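PDB 1VB5: translation initiation factor eIF-2B from Pyrococcus horikoshii, which is thought to promote the exchange of GDP for GTP on translation initiation factor 2, as a regulatory subunit of the archaeal exchange factor. Local coordinates for residues M49-R52 against E53-K57; P73-R77 against R78-K82; V216-E219 against T220-H224; I262-L266 against G267-P271. One frame throughout, in Å; residues are numbered along the deposited sequence.

Contact 1. Residues M49-R52 against E53-K57; sequences MELR and EEVVK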
loop_
_atom_site.group_PDB
_atom_site.type_symbol
_atom_site.label_atom_id
_atom_site.label_comp_id
_atom_site.label_asym_id
_atom_site.label_seq_id
_atom_site.Cartn_x
_atom_site.Cartn_y
_atom_site.Cartn_z
ATOM N N MET B 49 -15.627 -33.649 14.950
ATOM C CA MET B 49 -14.349 -33.289 15.554
ATOM C C MET B 49 -13.340 -32.976 14.457
ATOM O O MET B 49 -12.567 -32.024 14.559
ATOM C CB MET B 49 -13.825 -34.445 16.408
ATOM C CG MET B 49 -14.659 -34.743 17.637
ATOM S SD MET B 49 -14.376 -33.555 18.955
ATOM C CE MET B 49 -13.302 -34.521 20.029
ATOM N N GLU B 50 -13.355 -33.788 13.406
ATOM C CA GLU B 50 -12.442 -33.606 12.291
ATOM C C GLU B 50 -12.794 -32.366 11.474
ATOM O O GLU B 50 -11.908 -31.616 11.070
ATOM C CB GLU B 50 -12.451 -34.847 11.390
ATOM C CG GLU B 50 -11.446 -34.784 10.244
ATOM C CD GLU B 50 -11.300 -36.108 9.512
ATOM O OE1 GLU B 50 -12.296 -36.585 8.928
ATOM O OE2 GLU B 50 -10.182 -36.671 9.520
ATOM N N LEU B 51 -14.086 -32.151 11.232
ATOM C CA LEU B 51 -14.513 -30.990 10.461
ATOM C C LEU B 51 -14.216 -29.709 11.240
ATOM O O LEU B 51 -13.881 -28.683 10.650
ATOM C CB LEU B 51 -16.006 -31.075 10.129
ATOM C CG LEU B 51 -16.525 -29.962 9.212
ATOM C CD1 LEU B 51 -15.667 -29.891 7.955
ATOM C CD2 LEU B 51 -17.980 -30.221 8.850
ATOM N N ARG B 52 -14.344 -29.771 12.563
ATOM C CA ARG B 52 -14.053 -28.620 13.411
ATOM C C ARG B 52 -12.643 -28.128 13.097
ATOM O O ARG B 52 -12.399 -26.927 12.958
ATOM C CB ARG B 52 -14.108 -29.011 14.889
ATOM C CG ARG B 52 -15.434 -28.779 15.582
ATOM C CD ARG B 52 -15.297 -29.079 17.067
ATOM N NE ARG B 52 -16.477 -28.670 17.822
ATOM C CZ ARG B 52 -16.581 -28.752 19.146
ATOM N NH1 ARG B 52 -15.577 -29.228 19.868
ATOM N NH2 ARG B 52 -17.698 -28.359 19.747
ATOM N N GLU B 53 -11.722 -29.079 12.986
ATOM C CA GLU B 53 -10.325 -28.779 12.714
ATOM C C GLU B 53 -10.073 -28.313 11.283
ATOM O O GLU B 53 -9.379 -27.322 11.066
ATOM C CB GLU B 53 -9.477 -30.008 13.028
ATOM C CG GLU B 53 -7.992 -29.741 13.091
ATOM C CD GLU B 53 -7.254 -30.810 13.872
ATOM O OE1 GLU B 53 -6.006 -30.745 13.941
ATOM O OE2 GLU B 53 -7.926 -31.710 14.422
ATOM N N GLU B 54 -10.642 -29.018 10.311
ATOM C CA GLU B 54 -10.461 -28.659 8.909
ATOM C C GLU B 54 -11.032 -27.283 8.576
ATOM O O GLU B 54 -10.455 -26.543 7.784
ATOM C CB GLU B 54 -11.110 -29.711 8.004
ATOM C CG GLU B 54 -10.509 -31.099 8.144
ATOM C CD GLU B 54 -9.005 -31.103 7.947
ATOM O OE1 GLU B 54 -8.543 -30.670 6.870
ATOM O OE2 GLU B 54 -8.286 -31.539 8.872
ATOM N N VAL B 55 -12.169 -26.950 9.177
ATOM C CA VAL B 55 -12.811 -25.663 8.937
ATOM C C VAL B 55 -11.926 -24.515 9.414
ATOM O O VAL B 55 -11.797 -23.499 8.738
ATOM C CB VAL B 55 -14.175 -25.584 9.655
ATOM C CG1 VAL B 55 -14.769 -24.200 9.496
ATOM C CG2 VAL B 55 -15.122 -26.620 9.074
ATOM N N VAL B 56 -11.318 -24.685 10.582
ATOM C CA VAL B 56 -10.440 -23.668 11.141
ATOM C C VAL B 56 -9.150 -23.554 10.324
ATOM O O VAL B 56 -8.590 -22.465 10.197
ATOM C CB VAL B 56 -10.102 -23.987 12.619
ATOM C CG1 VAL B 56 -8.984 -23.087 13.115
ATOM C CG2 VAL B 56 -11.344 -23.786 13.484
ATOM N N LYS B 57 -8.690 -24.674 9.765
ATOM C CA LYS B 57 -7.467 -24.690 8.958
ATOM C C LYS B 57 -7.618 -23.917 7.651
ATOM O O LYS B 57 -6.628 -23.471 7.071
ATOM C CB LYS B 57 -7.044 -26.126 8.632
ATOM C CG LYS B 57 -6.479 -26.906 9.802
ATOM C CD LYS B 57 -6.081 -28.307 9.360
ATOM C CE LYS B 57 -5.644 -29.171 10.535
ATOM N NZ LYS B 57 -5.410 -30.588 10.117
#
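Glu50 and Glu54, like Leu51 and Val55, meet one helical turn apart, a local i to i+4 contact within helix 41-58 of the N-terminal helical region. The clearest backbone bond runs from Glu54 N to Glu50 O, 3.0 Å, at an N-H...O angle of 166°. CG of Glu54 lies against the same oxygen, 3.3 Å from Glu50 O. Glu54 starts beside its own backbone N (chi1 -62°) and bends again at chi2, bringing its carboxylate to Lys57. There OE2 takes Lys57 NZ on its syn side, 28° out of the carboxylate plane and 3.3 Å away, while Glu53 OE1 completes the network through a longer pair of 3.9 Å with the same NZ. An alanine in place of Glu54, lacking the CG that lies against Glu50 O, would probably leave Lys57 with the long Glu53 pair alone within this network. The inward side is apolar: CD1 of Leu51 approaches CG2 of Val55, although the placing of that methyl is doubtful, and both residues reach Phe32 of helix 21-38. Glu50 OE2 stands 5.5 Å from Glu54 OE2, like charges without contact; Lys57, whose NZ is shared by Glu53 and Glu54, is likely to offset some of this acidic crowding.

Contact 2. Residues P73-R77 against R78-K82; sequences PVTNR and RDILK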
loop_
_atom_site.group_PDB
_atom_site.type_symbol
_atom_site.label_atom_id
_atom_site.label_comp_id
_atom_site.label_asym_id
_atom_site.label_seq_id
_atom_site.Cartn_x
_atom_site.Cartn_y
_atom_site.Cartn_z
ATOM N N PRO B 73 -21.993 -28.527 18.258
ATOM C CA PRO B 73 -21.726 -29.515 19.305
ATOM C C PRO B 73 -21.257 -30.860 18.779
ATOM O O PRO B 73 -21.611 -31.261 17.671
ATOM C CB PRO B 73 -23.070 -29.627 20.012
ATOM C CG PRO B 73 -24.031 -29.492 18.870
ATOM C CD PRO B 73 -23.444 -28.317 18.096
ATOM N N VAL B 74 -20.447 -31.545 19.578
ATOM C CA VAL B 74 -19.971 -32.870 19.214
ATOM C C VAL B 74 -21.097 -33.774 19.709
ATOM O O VAL B 74 -21.169 -34.112 20.893
ATOM C CB VAL B 74 -18.653 -33.213 19.936
ATOM C CG1 VAL B 74 -18.240 -34.641 19.616
ATOM C CG2 VAL B 74 -17.558 -32.243 19.506
ATOM N N THR B 75 -21.992 -34.133 18.796
ATOM C CA THR B 75 -23.148 -34.956 19.128
ATOM C C THR B 75 -23.379 -36.027 18.071
ATOM O O THR B 75 -22.804 -35.972 16.982
ATOM C CB THR B 75 -24.410 -34.076 19.214
ATOM O OG1 THR B 75 -25.544 -34.875 19.565
ATOM C CG2 THR B 75 -24.668 -33.408 17.874
ATOM N N ASN B 76 -24.219 -37.006 18.398
ATOM C CA ASN B 76 -24.547 -38.073 17.456
ATOM C C ASN B 76 -25.951 -37.836 16.913
ATOM O O ASN B 76 -26.491 -38.664 16.178
ATOM C CB ASN B 76 -24.480 -39.450 18.129
ATOM C CG ASN B 76 -25.333 -39.533 19.386
ATOM O OD1 ASN B 76 -26.466 -39.046 19.422
ATOM N ND2 ASN B 76 -24.793 -40.165 20.422
ATOM N N ARG B 77 -26.533 -36.698 17.278
ATOM C CA ARG B 77 -27.875 -36.340 16.838
ATOM C C ARG B 77 -27.916 -35.499 15.562
ATOM O O ARG B 77 -27.622 -34.304 15.573
ATOM C CB ARG B 77 -28.616 -35.596 17.952
ATOM C CG ARG B 77 -29.125 -36.494 19.058
ATOM C CD ARG B 77 -30.518 -36.054 19.474
ATOM N NE ARG B 77 -30.490 -35.093 20.566
ATOM C CZ ARG B 77 -31.479 -34.256 20.846
ATOM N NH1 ARG B 77 -32.582 -34.250 20.113
ATOM N NH2 ARG B 77 -31.365 -33.420 21.865
ATOM N N ARG B 78 -28.313 -36.140 14.472
ATOM C CA ARG B 78 -28.418 -35.498 13.172
ATOM C C ARG B 78 -29.189 -34.191 13.267
ATOM O O ARG B 78 -28.712 -33.141 12.835
ATOM C CB ARG B 78 -29.135 -36.432 12.194
ATOM C CG ARG B 78 -29.181 -35.940 10.756
ATOM C CD ARG B 78 -30.011 -36.875 9.883
ATOM N NE ARG B 78 -29.704 -38.284 10.133
ATOM C CZ ARG B 78 -28.503 -38.835 9.977
ATOM N NH1 ARG B 78 -27.477 -38.100 9.567
ATOM N NH2 ARG B 78 -28.323 -40.123 10.237
ATOM N N ASP B 79 -30.388 -34.269 13.832
ATOM C CA ASP B 79 -31.250 -33.106 13.976
ATOM C C ASP B 79 -30.622 -31.973 14.793
ATOM O O ASP B 79 -30.939 -30.804 14.579
ATOM C CB ASP B 79 -32.583 -33.528 14.603
ATOM C CG ASP B 79 -32.401 -34.259 15.919
ATOM O OD1 ASP B 79 -31.737 -35.318 15.926
ATOM O OD2 ASP B 79 -32.921 -33.774 16.948
ATOM N N ILE B 80 -29.742 -32.309 15.733
ATOM C CA ILE B 80 -29.097 -31.275 16.540
ATOM C C ILE B 80 -28.026 -30.584 15.692
ATOM O O ILE B 80 -27.976 -29.355 15.615
ATOM C CB ILE B 80 -28.434 -31.862 17.808
ATOM C CG1 ILE B 80 -29.496 -32.495 18.718
ATOM C CG2 ILE B 80 -27.687 -30.762 18.561
ATOM C CD1 ILE B 80 -30.501 -31.508 19.303
ATOM N N LEU B 81 -27.178 -31.385 15.056
ATOM C CA LEU B 81 -26.120 -30.859 14.204
ATOM C C LEU B 81 -26.704 -29.879 13.196
ATOM O O LEU B 81 -26.234 -28.748 13.069
ATOM C CB LEU B 81 -25.419 -32.002 13.467
ATOM C CG LEU B 81 -24.372 -31.628 12.413
ATOM C CD1 LEU B 81 -23.378 -30.626 12.983
ATOM C CD2 LEU B 81 -23.661 -32.886 11.948
ATOM N N LYS B 82 -27.736 -30.322 12.483
ATOM C CA LYS B 82 -28.395 -29.495 11.485
ATOM C C LYS B 82 -28.958 -28.222 12.095
ATOM O O LYS B 82 -28.728 -27.120 11.590
ATOM C CB LYS B 82 -29.532 -30.271 10.813
ATOM C CG LYS B 82 -30.416 -29.403 9.918
ATOM C CD LYS B 82 -31.529 -30.200 9.252
ATOM C CE LYS B 82 -32.366 -29.308 8.339
ATOM N NZ LYS B 82 -33.429 -30.063 7.612
#
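Arg77, at the N-cap position of helix 78-106, meets Asp79 and Ile80 of the first turn in a local contact where the loop after helix 63-71 runs into the helix. An ST turn prepares the entry: Thr75 OG1 accepts from Arg77 N at 3.1 Å with an N-H...O angle of 160°. The carbonyl of Arg77 then opens the helical bonding, receiving Leu81 N at 3.0 Å in a nearly straight bond (172°); Ile80 N makes a weak second bond to it. Bends at chi2 and chi3 fold the arginine side chain back over Ile80. CB and NE of Arg77 both lie against CG1 of Ile80, and CD1 of Ile80 lies over the centre of one guanidinium face, 3.2 Å above its plane. At the NH1 corner the guanidinium meets Asp79, NH1 lying 3.2 Å from OD2 in a salt bridge whose two planes are 54° apart. One face thus rests on a hydrocarbon while one nitrogen is tied to a carboxylate, so the flat group is steadied in two ways. On its other branch, Ile80 CG2 touches Pro73 CG at 3.9 Å and the methyl CG2 of Thr75 at 4.1 Å. Arg78 points elsewhere and bonds the carbonyls of Ala36 and Leu39. Leu81, buried, packs on Phe32 and Ala36 of helix 21-38 and on Leu44 and Ile48 of helix 41-58, so the first turn of helix 78-106 is seated against both.

Contact 3. Residues V216-E219 against T220-H224; sequences VAAE and TYKFH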
loop_
_atom_site.group_PDB
_atom_site.type_symbol
_atom_site.label_atom_id
_atom_site.label_comp_id
_atom_site.label_asym_id
_atom_site.label_seq_id
_atom_site.Cartn_x
_atom_site.Cartn_y
_atom_site.Cartn_z
ATOM N N VAL B 216 -13.747 0.069 13.201
ATOM C CA VAL B 216 -13.681 -1.301 12.725
ATOM C C VAL B 216 -15.056 -1.941 12.893
ATOM O O VAL B 216 -15.663 -1.837 13.955
ATOM C CB VAL B 216 -12.647 -2.113 13.531
ATOM C CG1 VAL B 216 -12.683 -3.583 13.103
ATOM C CG2 VAL B 216 -11.260 -1.521 13.329
ATOM N N ALA B 217 -15.550 -2.578 11.839
ATOM C CA ALA B 217 -16.854 -3.233 11.895
ATOM C C ALA B 217 -16.635 -4.728 12.057
ATOM O O ALA B 217 -16.079 -5.380 11.171
ATOM C CB ALA B 217 -17.636 -2.956 10.613
ATOM N N ALA B 218 -17.065 -5.273 13.190
ATOM C CA ALA B 218 -16.891 -6.698 13.433
ATOM C C ALA B 218 -18.007 -7.292 14.278
ATOM O O ALA B 218 -18.221 -6.878 15.414
ATOM C CB ALA B 218 -15.551 -6.947 14.112
ATOM N N GLU B 219 -18.728 -8.260 13.719
ATOM C CA GLU B 219 -19.791 -8.904 14.473
ATOM C C GLU B 219 -19.121 -9.677 15.603
ATOM O O GLU B 219 -17.946 -10.043 15.511
ATOM C CB GLU B 219 -20.598 -9.871 13.594
ATOM C CG GLU B 219 -21.425 -9.191 12.516
ATOM C CD GLU B 219 -20.662 -8.996 11.213
ATOM O OE1 GLU B 219 -19.414 -9.020 11.237
ATOM O OE2 GLU B 219 -21.315 -8.808 10.163
ATOM N N THR B 220 -19.878 -9.915 16.667
ATOM C CA THR B 220 -19.386 -10.637 17.829
ATOM C C THR B 220 -18.768 -12.007 17.527
ATOM O O THR B 220 -17.855 -12.444 18.226
ATOM C CB THR B 220 -20.529 -10.780 18.862
ATOM O OG1 THR B 220 -20.636 -9.558 19.605
ATOM C CG2 THR B 220 -20.284 -11.936 19.802
ATOM N N TYR B 221 -19.247 -12.688 16.491
ATOM C CA TYR B 221 -18.691 -13.998 16.175
ATOM C C TYR B 221 -17.312 -13.876 15.521
ATOM O O TYR B 221 -16.710 -14.874 15.131
ATOM C CB TYR B 221 -19.662 -14.815 15.299
ATOM C CG TYR B 221 -19.919 -14.268 13.912
ATOM C CD1 TYR B 221 -18.982 -14.432 12.890
ATOM C CD2 TYR B 221 -21.090 -13.571 13.625
ATOM C CE1 TYR B 221 -19.204 -13.912 11.618
ATOM C CE2 TYR B 221 -21.322 -13.044 12.357
ATOM C CZ TYR B 221 -20.374 -13.217 11.361
ATOM O OH TYR B 221 -20.587 -12.678 10.109
ATOM N N LYS B 222 -16.810 -12.646 15.418
ATOM C CA LYS B 222 -15.484 -12.419 14.844
ATOM C C LYS B 222 -14.474 -12.135 15.952
ATOM O O LYS B 222 -13.286 -11.935 15.693
ATOM C CB LYS B 222 -15.520 -11.266 13.835
ATOM C CG LYS B 222 -16.255 -11.635 12.556
ATOM C CD LYS B 222 -16.345 -10.476 11.581
ATOM C CE LYS B 222 -16.821 -10.959 10.217
ATOM N NZ LYS B 222 -16.886 -9.847 9.232
ATOM N N PHE B 223 -14.960 -12.114 17.191
ATOM C CA PHE B 223 -14.099 -11.891 18.350
ATOM C C PHE B 223 -13.562 -13.255 18.782
ATOM O O PHE B 223 -14.342 -14.176 19.034
ATOM C CB PHE B 223 -14.895 -11.279 19.514
ATOM C CG PHE B 223 -15.198 -9.811 19.355
ATOM C CD1 PHE B 223 -15.893 -9.341 18.247
ATOM C CD2 PHE B 223 -14.812 -8.901 20.338
ATOM C CE1 PHE B 223 -16.206 -7.982 18.117
ATOM C CE2 PHE B 223 -15.118 -7.544 20.219
ATOM C CZ PHE B 223 -15.819 -7.084 19.102
ATOM N N HIS B 224 -12.239 -13.401 18.848
ATOM C CA HIS B 224 -11.660 -14.671 19.272
ATOM C C HIS B 224 -11.524 -14.578 20.791
ATOM O O HIS B 224 -10.986 -13.601 21.322
ATOM C CB HIS B 224 -10.299 -14.893 18.619
ATOM C CG HIS B 224 -9.806 -16.301 18.724
ATOM N ND1 HIS B 224 -9.708 -17.140 17.633
ATOM C CD2 HIS B 224 -9.390 -17.021 19.790
ATOM C CE1 HIS B 224 -9.250 -18.316 18.024
ATOM N NE2 HIS B 224 -9.049 -18.270 19.329
HETATM O O HOH W 1 -16.588 -7.206 9.365
#
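Glu219, the residue just before the 3-10 turn 220-222, runs alongside both Tyr221 and Lys222. Its CB is 3.5 Å from CE2 of the tyrosine ring, and CG follows at 3.9 Å from the same carbon. A bend at chi2 (89°) then brings CD to 3.8 Å from Tyr221 OH, with the carboxylate 27° from the ring plane. At the tip the oxygens divide: OE1 forms a salt bridge with Lys222 NZ, a weak bond of 3.3 Å, while OE2 is bonded to Thr121 OG1 of helix 120-131. The extended lysine lies beside the glutamate, and its NZ also donates to a water, 2.7 Å away, that in turn donates to Ala217 O. The backbone closes the turn through Lys222 N and Glu219 O, 2.8 Å apart. Tyr221 OH is buried without a polar partner in the model; a serine here would probably open a gap beside CB and CG of Glu219 and leave its chain less firmly confined. Phe223 turns its ring edge to the carbonyls of Ala218 and Glu219. The turn leaves strand 214-217 between helix 78-106, where Met92 and Ala95 meet Tyr221 and Glu219, and strand 261-264, where Phe223 packs on Ile262.

Contact 4. Residues I262-L266 against G267-P271; sequences IITEL and GIVIP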
loop_
_atom_site.group_PDB
_atom_site.type_symbol
_atom_site.label_atom_id
_atom_site.label_comp_id
_atom_site.label_asym_id
_atom_site.label_seq_id
_atom_site.Cartn_x
_atom_site.Cartn_y
_atom_site.Cartn_z
ATOM N N ILE B 262 -15.111 -0.443 17.835
ATOM C CA ILE B 262 -15.447 -1.618 17.044
ATOM C C ILE B 262 -16.974 -1.686 17.000
ATOM O O ILE B 262 -17.638 -1.789 18.042
ATOM C CB ILE B 262 -14.885 -2.895 17.684
ATOM C CG1 ILE B 262 -13.364 -2.755 17.835
ATOM C CG2 ILE B 262 -15.239 -4.111 16.815
ATOM C CD1 ILE B 262 -12.688 -3.855 18.605
ATOM N N ILE B 263 -17.523 -1.596 15.795
ATOM C CA ILE B 263 -18.968 -1.619 15.594
ATOM C C ILE B 263 -19.471 -3.049 15.610
ATOM O O ILE B 263 -19.147 -3.834 14.724
ATOM C CB ILE B 263 -19.343 -0.964 14.248
ATOM C CG1 ILE B 263 -18.658 0.402 14.131
ATOM C CG2 ILE B 263 -20.858 -0.785 14.155
ATOM C CD1 ILE B 263 -18.791 1.056 12.775
ATOM N N THR B 264 -20.241 -3.400 16.634
ATOM C CA THR B 264 -20.781 -4.758 16.732
ATOM C C THR B 264 -22.301 -4.694 16.668
ATOM O O THR B 264 -22.885 -3.609 16.722
ATOM C CB THR B 264 -20.399 -5.437 18.061
ATOM O OG1 THR B 264 -21.156 -4.845 19.126
ATOM C CG2 THR B 264 -18.908 -5.276 18.343
ATOM N N GLU B 265 -22.940 -5.857 16.572
ATOM C CA GLU B 265 -24.394 -5.909 16.505
ATOM C C GLU B 265 -24.992 -5.541 17.863
ATOM O O GLU B 265 -26.192 -5.315 17.971
ATOM C CB GLU B 265 -24.875 -7.309 16.076
ATOM C CG GLU B 265 -24.663 -8.407 17.112
ATOM C CD GLU B 265 -23.272 -9.017 17.072
ATOM O OE1 GLU B 265 -22.320 -8.343 16.612
ATOM O OE2 GLU B 265 -23.129 -10.175 17.520
ATOM N N LEU B 266 -24.142 -5.475 18.889
ATOM C CA LEU B 266 -24.574 -5.124 20.245
ATOM C C LEU B 266 -24.243 -3.671 20.562
ATOM O O LEU B 266 -24.505 -3.194 21.664
ATOM C CB LEU B 266 -23.880 -6.022 21.276
ATOM C CG LEU B 266 -24.068 -7.537 21.139
ATOM C CD1 LEU B 266 -23.192 -8.268 22.153
ATOM C CD2 LEU B 266 -25.538 -7.879 21.339
ATOM N N GLY B 267 -23.664 -2.969 19.597
ATOM C CA GLY B 267 -23.303 -1.580 19.812
ATOM C C GLY B 267 -21.820 -1.367 19.567
ATOM O O GLY B 267 -21.078 -2.316 19.316
ATOM N N ILE B 268 -21.381 -0.118 19.636
ATOM C CA ILE B 268 -19.978 0.196 19.415
ATOM C C ILE B 268 -19.176 0.008 20.702
ATOM O O ILE B 268 -19.418 0.677 21.704
ATOM C CB ILE B 268 -19.821 1.641 18.902
ATOM C CG1 ILE B 268 -20.659 1.815 17.628
ATOM C CG2 ILE B 268 -18.345 1.949 18.651
ATOM C CD1 ILE B 268 -20.634 3.210 17.026
ATOM N N VAL B 269 -18.235 -0.928 20.661
ATOM C CA VAL B 269 -17.375 -1.247 21.795
ATOM C C VAL B 269 -16.019 -0.518 21.690
ATOM O O VAL B 269 -15.514 -0.277 20.589
ATOM C CB VAL B 269 -17.138 -2.783 21.857
ATOM C CG1 VAL B 269 -16.783 -3.311 20.488
ATOM C CG2 VAL B 269 -16.013 -3.110 22.791
ATOM N N ILE B 270 -15.440 -0.180 22.840
ATOM C CA ILE B 270 -14.155 0.506 22.896
ATOM C C ILE B 270 -13.031 -0.450 23.303
ATOM O O ILE B 270 -12.984 -0.918 24.443
ATOM C CB ILE B 270 -14.182 1.650 23.920
ATOM C CG1 ILE B 270 -15.337 2.601 23.612
ATOM C CG2 ILE B 270 -12.844 2.390 23.902
ATOM C CD1 ILE B 270 -15.451 3.768 24.581
ATOM N N PRO B 271 -12.112 -0.762 22.376
ATOM C CA PRO B 271 -11.033 -1.674 22.766
ATOM C C PRO B 271 -10.004 -0.913 23.604
ATOM O O PRO B 271 -9.876 0.306 23.480
ATOM C CB PRO B 271 -10.469 -2.127 21.425
ATOM C CG PRO B 271 -10.581 -0.862 20.602
ATOM C CD PRO B 271 -11.966 -0.330 20.975
#
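Ile262 and Thr264 pair with Val269 and Gly267 across a tight antiparallel hairpin, the short strands at 149° and a type I turn from Thr264 to Gly267 joining them. Ile262 and Val269 form a hydrogen-bonded pair, with Ile262 N to Val269 O and Val269 N to Ile262 O both 2.8 Å; Thr264 and Gly267 form the second. Gly267 has a positive phi of 123°, a backbone where any side chain would jam against the Leu266 carbonyl. Thr264 puts OG1 between its own backbone N and carbonyl carbon (chi1 73°), and from there the hydroxyl donates to Gly267 O, on a lone pair in the carbonyl plane, in a bond modelled as short as 2.5 Å, a length that is doubtful. The same OG1 accepts from Leu266 N at 3.1 Å, an ST turn, so one hydroxyl ties the turn residue Leu266 to Gly267, where the second strand begins. Gly267 O accepts from Thr264 N as well. On the face of the hairpin that carries Ile262, Thr264 and Val269, CG1 of Val269 sits tightly against CB of Ile262, 3.4 Å, and CG2 of Thr264 comes at about a right angle to the valine. Ile263 and Ile268, a non-hydrogen-bonded pair, meet CG1 to CG1 at 4.3 Å on the other face. There Ile263 also packs on Leu99 and Leu106 of helix 78-106, while strand 267-269, next to 261-264, is an edge strand of the main sheet within the chain.

The four contacts follow one another along the chain, none nesting in or crossing another, each closing only a turn. Contacts 1 and 2 belong to the N-terminal helical region, their centres 16 Å apart: Val74 of the loop before helix 78-106 packs on Met49 and Arg52 of helix 41-58. Contacts 3 and 4 lie at the mixed sheet, centres about 8 Å apart, starting from the neighbouring parallel strands 214-217 and 261-264; Val216 O and Ile263 N, and Thr220 N and Glu265 OE1, join them. Helix 78-106 spans both regions: contact 2 starts it, and its later residues pack against contacts 3 and 4. Contact 1 touches neither of these two.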